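Local coordinates for fibrinogen-binding protein (Staphylococcus aureus subsp. aureus, PDB 3T49), which probably blocks complement activation by acting on the C3b-containing convertase, as a secreted virulence factor of the staphylococcal complement inhibitor (SCIN) family, at residues 10-15 with 59-64. Sequence-based numbering, arbitrary orientation.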
loop_
_atom_site.group_PDB
_atom_site.type_symbol
_atom_site.label_atom_id
_atom_site.label_comp_id
_atom_site.label_asym_id
_atom_site.label_seq_id
_atom_site.Cartn_x
_atom_site.Cartn_y
_atom_site.Cartn_z
ATOM N N ARG A 10 4.976 -7.633 3.116
ATOM C CA ARG A 10 5.420 -8.033 1.794
ATOM C C ARG A 10 4.239 -8.496 0.912
ATOM O O ARG A 10 4.200 -8.159 -0.277
ATOM C CB ARG A 10 6.521 -9.115 1.918
ATOM C CG ARG A 10 7.126 -9.605 0.574
ATOM C CD ARG A 10 7.507 -8.507 -0.424
ATOM N NE ARG A 10 8.647 -7.687 0.008
ATOM C CZ ARG A 10 9.198 -6.704 -0.698
ATOM N NH1 ARG A 10 8.701 -6.367 -1.882
ATOM N NH2 ARG A 10 10.232 -6.026 -0.216
ATOM N N THR A 11 3.313 -9.254 1.484
ATOM C CA THR A 11 2.136 -9.701 0.741
ATOM C C THR A 11 1.372 -8.493 0.215
ATOM O O THR A 11 0.937 -8.478 -0.943
ATOM C CB THR A 11 1.261 -10.588 1.602
ATOM O OG1 THR A 11 1.985 -11.811 1.865
ATOM C CG2 THR A 11 -0.056 -10.931 0.912
ATOM N N LEU A 12 1.210 -7.461 1.039
ATOM C CA LEU A 12 0.533 -6.240 0.570
ATOM C C LEU A 12 1.334 -5.560 -0.518
ATOM O O LEU A 12 0.756 -5.091 -1.515
ATOM C CB LEU A 12 0.243 -5.283 1.727
ATOM C CG LEU A 12 -0.834 -5.757 2.677
ATOM C CD1 LEU A 12 -0.703 -4.981 3.983
ATOM C CD2 LEU A 12 -2.225 -5.612 2.136
ATOM N N LEU A 13 2.653 -5.480 -0.351
ATOM C CA LEU A 13 3.516 -4.859 -1.362
ATOM C C LEU A 13 3.437 -5.583 -2.684
ATOM O O LEU A 13 3.574 -4.970 -3.756
ATOM C CB LEU A 13 4.965 -4.833 -0.911
ATOM C CG LEU A 13 5.335 -3.700 -0.004
ATOM C CD1 LEU A 13 6.801 -3.910 0.467
ATOM C CD2 LEU A 13 5.169 -2.362 -0.777
ATOM N N ASN A 14 3.199 -6.887 -2.632
ATOM C CA ASN A 14 3.175 -7.651 -3.877
ATOM C C ASN A 14 1.987 -7.270 -4.756
ATOM O O ASN A 14 2.002 -7.566 -5.937
ATOM C CB ASN A 14 3.157 -9.161 -3.610
ATOM C CG ASN A 14 4.500 -9.701 -3.103
ATOM O OD1 ASN A 14 5.528 -9.067 -3.233
ATOM N ND2 ASN A 14 4.449 -10.900 -2.528
ATOM N N LYS A 15 0.976 -6.620 -4.180
ATOM C CA LYS A 15 -0.175 -6.119 -4.946
ATOM C C LYS A 15 -0.068 -4.647 -5.308
ATOM O O LYS A 15 -0.938 -4.120 -5.999
ATOM C CB LYS A 15 -1.463 -6.309 -4.145
ATOM C CG LYS A 15 -1.616 -7.662 -3.531
ATOM C CD LYS A 15 -2.963 -7.750 -2.804
ATOM C CE LYS A 15 -2.917 -8.721 -1.616
ATOM N NZ LYS A 15 -2.411 -10.044 -2.015
ATOM N N ALA A 59 -1.855 1.596 6.150
ATOM C CA ALA A 59 -2.076 2.549 5.063
ATOM C C ALA A 59 -2.364 1.836 3.759
ATOM O O ALA A 59 -3.243 2.241 2.989
ATOM C CB ALA A 59 -0.898 3.460 4.903
ATOM N N LEU A 60 -1.617 0.804 3.448
ATOM C CA LEU A 60 -1.864 0.040 2.230
ATOM C C LEU A 60 -3.227 -0.653 2.274
ATOM O O LEU A 60 -3.977 -0.630 1.298
ATOM C CB LEU A 60 -0.740 -0.978 1.963
ATOM C CG LEU A 60 0.575 -0.365 1.490
ATOM C CD1 LEU A 60 1.682 -1.422 1.522
ATOM C CD2 LEU A 60 0.409 0.233 0.088
ATOM N N GLU A 61 -3.577 -1.304 3.375
ATOM C CA GLU A 61 -4.901 -1.901 3.504
ATOM C C GLU A 61 -5.980 -0.848 3.276
ATOM O O GLU A 61 -6.987 -1.108 2.589
ATOM C CB GLU A 61 -5.076 -2.558 4.893
ATOM C CG GLU A 61 -4.230 -3.800 5.047
ATOM C CD GLU A 61 -4.257 -4.365 6.446
ATOM O OE1 GLU A 61 -4.672 -3.627 7.364
ATOM O OE2 GLU A 61 -3.818 -5.528 6.615
ATOM N N LYS A 62 -5.793 0.340 3.822
ATOM C CA LYS A 62 -6.789 1.402 3.716
ATOM C C LYS A 62 -6.949 1.835 2.242
ATOM O O LYS A 62 -8.082 1.959 1.744
ATOM C CB LYS A 62 -6.395 2.605 4.575
ATOM C CG LYS A 62 -7.382 3.778 4.541
ATOM C CD LYS A 62 -6.881 4.910 5.465
ATOM C CE LYS A 62 -7.851 6.083 5.532
ATOM N NZ LYS A 62 -7.711 6.963 4.340
ATOM N N ILE A 63 -5.842 2.115 1.547
ATOM C CA ILE A 63 -5.938 2.620 0.173
ATOM C C ILE A 63 -6.450 1.526 -0.783
ATOM O O ILE A 63 -7.219 1.819 -1.704
ATOM C CB ILE A 63 -4.601 3.274 -0.307
ATOM C CG1 ILE A 63 -4.816 4.189 -1.532
ATOM C CG2 ILE A 63 -3.526 2.214 -0.609
ATOM C CD1 ILE A 63 -5.633 5.431 -1.242
ATOM N N TYR A 64 -6.087 0.264 -0.572
ATOM C CA TYR A 64 -6.602 -0.807 -1.409
ATOM C C TYR A 64 -8.109 -0.929 -1.229
ATOM O O TYR A 64 -8.833 -1.142 -2.197
ATOM C CB TYR A 64 -5.940 -2.147 -1.060
ATOM C CG TYR A 64 -4.463 -2.258 -1.359
ATOM C CD1 TYR A 64 -3.773 -1.313 -2.113
ATOM C CD2 TYR A 64 -3.754 -3.344 -0.881
ATOM C CE1 TYR A 64 -2.417 -1.457 -2.366
ATOM C CE2 TYR A 64 -2.410 -3.499 -1.138
ATOM C CZ TYR A 64 -1.739 -2.554 -1.871
ATOM O OH TYR A 64 -0.383 -2.700 -2.122
#
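L12 and L60 bring the two backbones nearest, their CA atoms 6.9 Å apart, while K15 and Y64 stand 9.1 Å apart at CA. The short helix 5-13 here lies against the long helix 50-72: L12 faces L60, and K15, just past the short helix, faces Y64. L12 is the hub. Its CB packs on L60 CD1, its CD1 lies 3.9 Å from E61 CG, and its CD2 is 3.9 Å from Y64 CE2, so both methyls touch E61 CG and CD2 also reaches the aromatic ring. The E61 chain, extended beyond CG, runs across the end of L12, roughly perpendicular to it. L13 adds a looser touch, CD2 to L60 CD1, and also packs on L45 of helix 28-47. With CG anti to its carbonyl carbon (chi1 -66°), Y64 spans the gap and donates its hydroxyl, OH to L12 O at 2.7 Å. That oxygen sits at the ring edge, but the donor stands 45° out of the carbonyl plane; K15 N binds the same oxygen from the opposite face at 3.1 Å. K15 CB approaches the ring obliquely, and the ring of Y19, on helix 16-22, stacks with that of Y64. The example illustrates how a helical bundle can join a short helix, the first in this truncated construct, to helix 50-72: L12, with L60, the E61 stem and the Y64 ring, supplies the apolar part, and the hydroxyl of a buried tyrosine donates to L12 O.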